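Local structure of hypothetical protein (Parabacteroides merdae, 4OO3) at residues D238-R250 / Y428-T441. The protein is a putative oxidoreductase that probably binds NAD or NADP through its Rossmann-fold domain, its substrate and reaction not established. Sequence-based numbering, arbitrary orientation.
Sequences DYRKDIELIDANR and YTTTSALDMAKAKT
Lys440 grips the strand at one end of this contact and Tyr428 meets it at the other. The extended Lys440 chain brings NZ to the syn lone pair of Asp247 OD1, a 2.6 Å salt bridge, and NZ also donates to Asn249 OD1 (3.0 Å) from above the amide carbonyl plane. At the far end Tyr239 and Tyr428 form an offset stack, planes 30° apart, with Tyr239 CD1 over one face of the Tyr428 ring; Ile243 CG2 meets that ring's edge. Between them, Leu245 forks over the helix surface: CD1 presses on Ser432 CB (3.5 Å), CD2 on Ala433 CB (3.6 Å). Strand 243-255 edges the large mixed sheet of the C-terminal domain, and the chain's last helix crosses it here. A classic beta bulge, Ile246 and Asp247 opposite Val291, lies where SE of the selenomethionine Met436 packs 3.6 Å from Asp247 CA. Small Ala248 and Ala437 let the backbones close in. Arg250, bent at chi3 (-81°), lays CD against Ala437 CB (3.7 Å) and one guanidinium face over Lys438 CE, while NE pairs with Glu214; an alanine here would probably uncover Ala437 and leave Glu214 without this salt-bridge mate. Phe128 of helix 125-140 meets Tyr239 edge-to-face and also touches Tyr428.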
ATOM      1  N   ASP A 238       5.221  -2.566 -19.207  1.00 39.53           N
ATOM      2  CA  ASP A 238       4.671  -3.768 -19.821  1.00 40.54           C
ATOM      3  C   ASP A 238       5.285  -4.964 -19.105  1.00 41.70           C
ATOM      4  O   ASP A 238       6.459  -5.270 -19.295  1.00 43.67           O
ATOM      5  CB  ASP A 238       4.994  -3.809 -21.319  1.00 45.49           C
ATOM      6  CG  ASP A 238       4.399  -5.030 -22.027  1.00 47.19           C
ATOM      7  OD1 ASP A 238       3.807  -5.910 -21.360  1.00 45.73           O
ATOM      8  OD2 ASP A 238       4.536  -5.115 -23.264  1.00 49.87           O
ATOM      9  N   TYR A 239       4.491  -5.649 -18.288  1.00 41.14           N
ATOM     10  CA  TYR A 239       5.036  -6.693 -17.424  1.00 41.58           C
ATOM     11  C   TYR A 239       5.528  -7.900 -18.222  1.00 43.53           C
ATOM     12  O   TYR A 239       6.388  -8.645 -17.757  1.00 44.40           O
ATOM     13  CB  TYR A 239       4.035  -7.090 -16.322  1.00 40.93           C
ATOM     14  CG  TYR A 239       2.902  -7.997 -16.738  1.00 41.90           C
ATOM     15  CD1 TYR A 239       3.101  -9.365 -16.859  1.00 46.20           C
ATOM     16  CD2 TYR A 239       1.629  -7.494 -16.989  1.00 42.46           C
ATOM     17  CE1 TYR A 239       2.075 -10.205 -17.241  1.00 46.26           C
ATOM     18  CE2 TYR A 239       0.594  -8.328 -17.363  1.00 42.60           C
ATOM     19  CZ  TYR A 239       0.831  -9.681 -17.487  1.00 44.96           C
ATOM     20  OH  TYR A 239      -0.164 -10.532 -17.858  1.00 48.88           O
ATOM     21  N   ARG A 240       5.000  -8.076 -19.430  1.00 45.55           N
ATOM     22  CA  ARG A 240       5.466  -9.136 -20.327  1.00 48.45           C
ATOM     23  C   ARG A 240       6.894  -8.905 -20.839  1.00 47.78           C
ATOM     24  O   ARG A 240       7.597  -9.862 -21.167  1.00 52.27           O
ATOM     25  CB  ARG A 240       4.501  -9.294 -21.505  1.00 50.09           C
ATOM     26  CG  ARG A 240       3.109  -9.735 -21.083  1.00 53.95           C
ATOM     27  CD  ARG A 240       2.241 -10.079 -22.279  1.00 58.00           C
ATOM     28  NE  ARG A 240       0.863 -10.391 -21.895  1.00 59.58           N
ATOM     29  CZ  ARG A 240      -0.072  -9.489 -21.593  1.00 63.00           C
ATOM     30  NH1 ARG A 240       0.202  -8.187 -21.610  1.00 67.01           N
ATOM     31  NH2 ARG A 240      -1.297  -9.891 -21.266  1.00 61.43           N
ATOM     32  N   LYS A 241       7.324  -7.647 -20.887  1.00 45.57           N
ATOM     33  CA  LYS A 241       8.613  -7.289 -21.481  1.00 45.28           C
ATOM     34  C   LYS A 241       9.609  -6.641 -20.527  1.00 41.04           C
ATOM     35  O   LYS A 241      10.804  -6.755 -20.734  1.00 39.53           O
ATOM     36  CB  LYS A 241       8.381  -6.343 -22.661  1.00 50.83           C
ATOM     37  CG  LYS A 241       7.593  -6.984 -23.789  1.00 56.74           C
ATOM     38  CD  LYS A 241       7.430  -6.044 -24.970  1.00 61.42           C
ATOM     39  CE  LYS A 241       6.782  -6.766 -26.143  1.00 63.24           C
ATOM     40  NZ  LYS A 241       6.656  -5.893 -27.340  1.00 64.21           N
ATOM     41  N   ASP A 242       9.128  -5.952 -19.496  1.00 39.25           N
ATOM     42  CA  ASP A 242       9.982  -5.071 -18.706  1.00 37.53           C
ATOM     43  C   ASP A 242      10.428  -5.652 -17.369  1.00 37.00           C
ATOM     44  O   ASP A 242      11.306  -5.084 -16.716  1.00 35.03           O
ATOM     45  CB  ASP A 242       9.249  -3.752 -18.448  1.00 39.71           C
ATOM     46  CG  ASP A 242       8.979  -2.965 -19.726  1.00 40.62           C
ATOM     47  OD1 ASP A 242       9.755  -3.095 -20.690  1.00 42.39           O
ATOM     48  OD2 ASP A 242       7.984  -2.204 -19.757  1.00 42.05           O
ATOM     49  N   ILE A 243       9.824  -6.764 -16.957  1.00 36.39           N
ATOM     50  CA  ILE A 243      10.079  -7.325 -15.636  1.00 36.69           C
ATOM     51  C   ILE A 243      10.717  -8.698 -15.748  1.00 36.35           C
ATOM     52  O   ILE A 243      10.172  -9.595 -16.384  1.00 36.90           O
ATOM     53  CB  ILE A 243       8.786  -7.456 -14.797  1.00 36.46           C
ATOM     54  CG1 ILE A 243       8.087  -6.101 -14.643  1.00 38.24           C
ATOM     55  CG2 ILE A 243       9.089  -8.049 -13.429  1.00 34.59           C
ATOM     56  CD1 ILE A 243       8.858  -5.084 -13.823  1.00 40.09           C
ATOM     57  N   GLU A 244      11.866  -8.844 -15.101  1.00 36.79           N
ATOM     58  CA  GLU A 244      12.555 -10.115 -14.982  1.00 39.31           C
ATOM     59  C   GLU A 244      12.854 -10.334 -13.509  1.00 39.99           C
ATOM     60  O   GLU A 244      13.560  -9.534 -12.893  1.00 38.38           O
ATOM     61  CB  GLU A 244      13.868 -10.083 -15.776  1.00 39.49           C
ATOM     62  CG  GLU A 244      14.611 -11.416 -15.824  1.00 42.18           C
ATOM     63  CD  GLU A 244      16.042 -11.300 -16.344  1.00 42.64           C
ATOM     64  OE1 GLU A 244      16.437 -10.232 -16.858  1.00 40.96           O
ATOM     65  OE2 GLU A 244      16.783 -12.293 -16.230  1.00 45.97           O
ATOM     66  N   LEU A 245      12.333 -11.413 -12.935  1.00 42.33           N
ATOM     67  CA  LEU A 245      12.658 -11.721 -11.546  1.00 42.66           C
ATOM     68  C   LEU A 245      14.010 -12.389 -11.476  1.00 44.43           C
ATOM     69  O   LEU A 245      14.325 -13.257 -12.286  1.00 46.74           O
ATOM     70  CB  LEU A 245      11.596 -12.596 -10.880  1.00 43.95           C
ATOM     71  CG  LEU A 245      10.394 -11.789 -10.395  1.00 44.58           C
ATOM     72  CD1 LEU A 245       9.339 -11.685 -11.485  1.00 44.94           C
ATOM     73  CD2 LEU A 245       9.819 -12.407  -9.138  1.00 46.70           C
ATOM     74  N   ILE A 246      14.796 -11.973 -10.492  1.00 41.78           N
ATOM     75  CA  ILE A 246      16.149 -12.447 -10.314  1.00 41.45           C
ATOM     76  C   ILE A 246      16.225 -13.363  -9.095  1.00 42.28           C
ATOM     77  O   ILE A 246      16.748 -14.467  -9.187  1.00 43.35           O
ATOM     78  CB  ILE A 246      17.110 -11.256 -10.150  1.00 40.48           C
ATOM     79  CG1 ILE A 246      17.023 -10.330 -11.371  1.00 40.71           C
ATOM     80  CG2 ILE A 246      18.535 -11.731  -9.917  1.00 42.62           C
ATOM     81  CD1 ILE A 246      17.364 -10.984 -12.694  1.00 41.88           C
ATOM     82  N   ASP A 247      15.701 -12.916  -7.958  1.00 39.74           N
ATOM     83  CA  ASP A 247      15.766 -13.714  -6.738  1.00 39.59           C
ATOM     84  C   ASP A 247      14.621 -13.375  -5.799  1.00 39.49           C
ATOM     85  O   ASP A 247      14.089 -12.260  -5.830  1.00 38.99           O
ATOM     86  CB  ASP A 247      17.101 -13.485  -6.031  1.00 39.53           C
ATOM     87  CG  ASP A 247      17.381 -14.514  -4.948  1.00 41.48           C
ATOM     88  OD1 ASP A 247      16.871 -15.651  -5.034  1.00 40.21           O
ATOM     89  OD2 ASP A 247      18.128 -14.184  -4.004  1.00 43.61           O
ATOM     90  N   ALA A 248      14.245 -14.342  -4.966  1.00 37.16           N
ATOM     91  CA  ALA A 248      13.180 -14.135  -4.005  1.00 35.94           C
ATOM     92  C   ALA A 248      13.305 -15.088  -2.832  1.00 36.60           C
ATOM     93  O   ALA A 248      13.673 -16.250  -3.006  1.00 39.24           O
ATOM     94  CB  ALA A 248      11.824 -14.298  -4.682  1.00 37.56           C
ATOM     95  N   ASN A 249      13.003 -14.587  -1.637  1.00 35.37           N
ATOM     96  CA  ASN A 249      13.011 -15.397  -0.429  1.00 36.43           C
ATOM     97  C   ASN A 249      11.788 -15.120   0.426  1.00 36.83           C
ATOM     98  O   ASN A 249      11.212 -14.030   0.371  1.00 37.61           O
ATOM     99  CB  ASN A 249      14.278 -15.140   0.382  1.00 36.96           C
ATOM    100  CG  ASN A 249      15.533 -15.510  -0.381  1.00 37.88           C
ATOM    101  OD1 ASN A 249      15.905 -16.681  -0.451  1.00 41.01           O
ATOM    102  ND2 ASN A 249      16.182 -14.523  -0.967  1.00 35.73           N
ATOM    103  N   ARG A 250      11.392 -16.129   1.195  1.00 35.59           N
ATOM    104  CA  ARG A 250      10.305 -16.019   2.149  1.00 35.34           C
ATOM    105  C   ARG A 250      10.720 -16.724   3.430  1.00 37.19           C
ATOM    106  O   ARG A 250      11.380 -17.759   3.391  1.00 38.36           O
ATOM    107  CB  ARG A 250       9.031 -16.643   1.580  1.00 36.33           C
ATOM    108  CG  ARG A 250       9.180 -18.087   1.116  1.00 38.25           C
ATOM    109  CD  ARG A 250       7.947 -18.543   0.351  1.00 39.13           C
ATOM    110  NE  ARG A 250       6.858 -18.940   1.242  1.00 39.46           N
ATOM    111  CZ  ARG A 250       6.728 -20.152   1.784  1.00 41.01           C
ATOM    112  NH1 ARG A 250       7.618 -21.105   1.559  1.00 40.55           N
ATOM    113  NH2 ARG A 250       5.702 -20.408   2.580  1.00 43.52           N
ATOM    114  N   TYR A 428       2.161  -8.656 -10.990  1.00 28.81           N
ATOM    115  CA  TYR A 428       2.975  -9.671 -11.660  1.00 29.56           C
ATOM    116  C   TYR A 428       4.277  -9.869 -10.891  1.00 30.27           C
ATOM    117  O   TYR A 428       4.691 -11.002 -10.636  1.00 30.65           O
ATOM    118  CB  TYR A 428       3.293  -9.284 -13.108  1.00 30.36           C
ATOM    119  CG  TYR A 428       4.254 -10.252 -13.771  1.00 31.63           C
ATOM    120  CD1 TYR A 428       3.811 -11.467 -14.274  1.00 33.64           C
ATOM    121  CD2 TYR A 428       5.606  -9.959 -13.870  1.00 33.81           C
ATOM    122  CE1 TYR A 428       4.683 -12.362 -14.873  1.00 35.34           C
ATOM    123  CE2 TYR A 428       6.491 -10.847 -14.468  1.00 35.96           C
ATOM    124  CZ  TYR A 428       6.023 -12.047 -14.965  1.00 37.22           C
ATOM    125  OH  TYR A 428       6.903 -12.931 -15.552  1.00 41.40           O
ATOM    126  N   THR A 429       4.914  -8.760 -10.518  1.00 30.04           N
ATOM    127  CA  THR A 429       6.166  -8.810  -9.766  1.00 30.23           C
ATOM    128  C   THR A 429       5.998  -9.572  -8.445  1.00 30.29           C
ATOM    129  O   THR A 429       6.761 -10.499  -8.163  1.00 33.13           O
ATOM    130  CB  THR A 429       6.736  -7.393  -9.508  1.00 29.95           C
ATOM    131  OG1 THR A 429       6.780  -6.654 -10.742  1.00 30.34           O
ATOM    132  CG2 THR A 429       8.140  -7.470  -8.934  1.00 29.03           C
ATOM    133  N   THR A 430       4.987  -9.219  -7.653  1.00 28.99           N
ATOM    134  CA  THR A 430       4.830  -9.831  -6.329  1.00 27.83           C
ATOM    135  C   THR A 430       4.444 -11.306  -6.377  1.00 29.39           C
ATOM    136  O   THR A 430       5.037 -12.120  -5.664  1.00 28.99           O
ATOM    137  CB  THR A 430       3.808  -9.098  -5.457  1.00 25.96           C
ATOM    138  OG1 THR A 430       2.547  -9.041  -6.127  1.00 27.93           O
ATOM    139  CG2 THR A 430       4.293  -7.679  -5.140  1.00 25.84           C
ATOM    140  N   THR A 431       3.454 -11.653  -7.196  1.00 29.73           N
ATOM    141  CA  THR A 431       2.995 -13.047  -7.267  1.00 31.41           C
ATOM    142  C   THR A 431       4.037 -13.985  -7.900  1.00 33.19           C
ATOM    143  O   THR A 431       4.161 -15.137  -7.492  1.00 33.99           O
ATOM    144  CB  THR A 431       1.653 -13.165  -8.006  1.00 31.89           C
ATOM    145  OG1 THR A 431       1.766 -12.597  -9.317  1.00 32.26           O
ATOM    146  CG2 THR A 431       0.558 -12.448  -7.229  1.00 31.71           C
ATOM    147  N   SER A 432       4.793 -13.485  -8.877  1.00 36.20           N
ATOM    148  CA  SER A 432       5.898 -14.248  -9.472  1.00 38.19           C
ATOM    149  C   SER A 432       7.002 -14.537  -8.459  1.00 38.57           C
ATOM    150  O   SER A 432       7.612 -15.607  -8.486  1.00 40.83           O
ATOM    151  CB  SER A 432       6.496 -13.504 -10.669  1.00 39.05           C
ATOM    152  OG  SER A 432       5.562 -13.433 -11.729  1.00 42.44           O
ATOM    153  N   ALA A 433       7.259 -13.577  -7.576  1.00 36.99           N
ATOM    154  CA  ALA A 433       8.270 -13.735  -6.537  1.00 35.58           C
ATOM    155  C   ALA A 433       7.857 -14.811  -5.534  1.00 35.37           C
ATOM    156  O   ALA A 433       8.698 -15.578  -5.061  1.00 34.91           O
ATOM    157  CB  ALA A 433       8.515 -12.408  -5.831  1.00 34.56           C
ATOM    158  N   LEU A 434       6.566 -14.876  -5.217  1.00 33.38           N
ATOM    159  CA  LEU A 434       6.072 -15.920  -4.319  1.00 34.23           C
ATOM    160  C   LEU A 434       6.402 -17.301  -4.867  1.00 35.09           C
ATOM    161  O   LEU A 434       6.864 -18.164  -4.137  1.00 34.74           O
ATOM    162  CB  LEU A 434       4.565 -15.792  -4.098  1.00 33.70           C
ATOM    163  CG  LEU A 434       3.925 -16.844  -3.188  1.00 34.31           C
ATOM    164  CD1 LEU A 434       4.517 -16.785  -1.786  1.00 35.18           C
ATOM    165  CD2 LEU A 434       2.419 -16.665  -3.147  1.00 34.02           C
ATOM    166  N   ASP A 435       6.156 -17.500  -6.157  1.00 38.21           N
ATOM    167  CA  ASP A 435       6.454 -18.773  -6.827  1.00 39.56           C
ATOM    168  C   ASP A 435       7.949 -19.102  -6.833  1.00 41.49           C
ATOM    169  O   ASP A 435       8.340 -20.229  -6.539  1.00 42.55           O
ATOM    170  CB  ASP A 435       5.916 -18.757  -8.263  1.00 39.18           C
ATOM    171  CG  ASP A 435       4.397 -18.830  -8.322  1.00 40.83           C
ATOM    172  OD1 ASP A 435       3.768 -19.181  -7.298  1.00 40.24           O
ATOM    173  OD2 ASP A 435       3.826 -18.540  -9.395  1.00 43.07           O
HETATM  174  N   MSE A 436       8.774 -18.116  -7.171  1.00 41.97           N
HETATM  175  CA  MSE A 436      10.232 -18.275  -7.153  1.00 40.72           C
HETATM  176  C   MSE A 436      10.691 -18.605  -5.756  1.00 41.70           C
HETATM  177  O   MSE A 436      11.469 -19.538  -5.559  1.00 43.51           O
HETATM  178  CB  MSE A 436      10.887 -16.982  -7.647  1.00 39.64           C
HETATM  179  CG  MSE A 436      12.399 -16.980  -7.437  1.00 39.42           C
HETATM  180 SE   MSE A 436      13.203 -15.547  -8.518  0.75 37.35          SE
HETATM  181  CE  MSE A 436      13.048 -16.456 -10.257  1.00 37.22           C
ATOM    182  N   ALA A 437      10.199 -17.853  -4.773  1.00 39.88           N
ATOM    183  CA  ALA A 437      10.550 -18.085  -3.374  1.00 40.97           C
ATOM    184  C   ALA A 437      10.167 -19.489  -2.923  1.00 43.01           C
ATOM    185  O   ALA A 437      10.893 -20.117  -2.161  1.00 45.83           O
ATOM    186  CB  ALA A 437       9.883 -17.048  -2.484  1.00 39.85           C
ATOM    187  N   LYS A 438       9.032 -19.978  -3.410  1.00 45.10           N
ATOM    188  CA  LYS A 438       8.535 -21.306  -3.047  1.00 48.07           C
ATOM    189  C   LYS A 438       9.225 -22.450  -3.782  1.00 49.41           C
ATOM    190  O   LYS A 438       9.126 -23.595  -3.357  1.00 50.08           O
ATOM    191  CB  LYS A 438       7.020 -21.397  -3.279  1.00 47.36           C
ATOM    192  CG  LYS A 438       6.207 -20.732  -2.184  1.00 46.67           C
ATOM    193  CD  LYS A 438       4.741 -21.103  -2.266  1.00 47.27           C
ATOM    194  CE  LYS A 438       4.032 -20.749  -0.971  1.00 48.12           C
ATOM    195  NZ  LYS A 438       2.590 -21.109  -1.029  1.00 49.77           N
ATOM    196  N   ALA A 439       9.900 -22.143  -4.888  1.00 52.14           N
ATOM    197  CA  ALA A 439      10.611 -23.153  -5.676  1.00 52.24           C
ATOM    198  C   ALA A 439      11.985 -23.500  -5.082  1.00 55.35           C
ATOM    199  O   ALA A 439      12.592 -24.497  -5.464  1.00 57.10           O
ATOM    200  CB  ALA A 439      10.757 -22.682  -7.116  1.00 51.23           C
ATOM    201  N   LYS A 440      12.470 -22.677  -4.155  1.00 57.32           N
ATOM    202  CA  LYS A 440      13.714 -22.963  -3.440  1.00 64.16           C
ATOM    203  C   LYS A 440      13.549 -24.006  -2.332  1.00 71.89           C
ATOM    204  O   LYS A 440      14.533 -24.606  -1.906  1.00 76.00           O
ATOM    205  CB  LYS A 440      14.259 -21.692  -2.797  1.00 62.40           C
ATOM    206  CG  LYS A 440      14.686 -20.610  -3.764  1.00 57.22           C
ATOM    207  CD  LYS A 440      15.425 -19.530  -3.004  1.00 53.14           C
ATOM    208  CE  LYS A 440      16.013 -18.496  -3.934  1.00 52.60           C
ATOM    209  NZ  LYS A 440      16.781 -17.482  -3.167  1.00 52.45           N
ATOM    210  N   THR A 441      12.317 -24.201  -1.860  1.00 81.92           N
ATOM    211  CA  THR A 441      12.045 -25.015  -0.664  1.00 89.80           C
ATOM    212  C   THR A 441      12.451 -26.486  -0.855  1.00 94.25           C
ATOM    213  O   THR A 441      11.711 -27.294  -1.423  1.00 92.73           O
ATOM    214  CB  THR A 441      10.553 -24.925  -0.233  1.00 88.12           C
ATOM    215  OG1 THR A 441      10.010 -23.651  -0.598  1.00 87.34           O
ATOM    216  CG2 THR A 441      10.407 -25.107   1.276  1.00 84.41           C
TER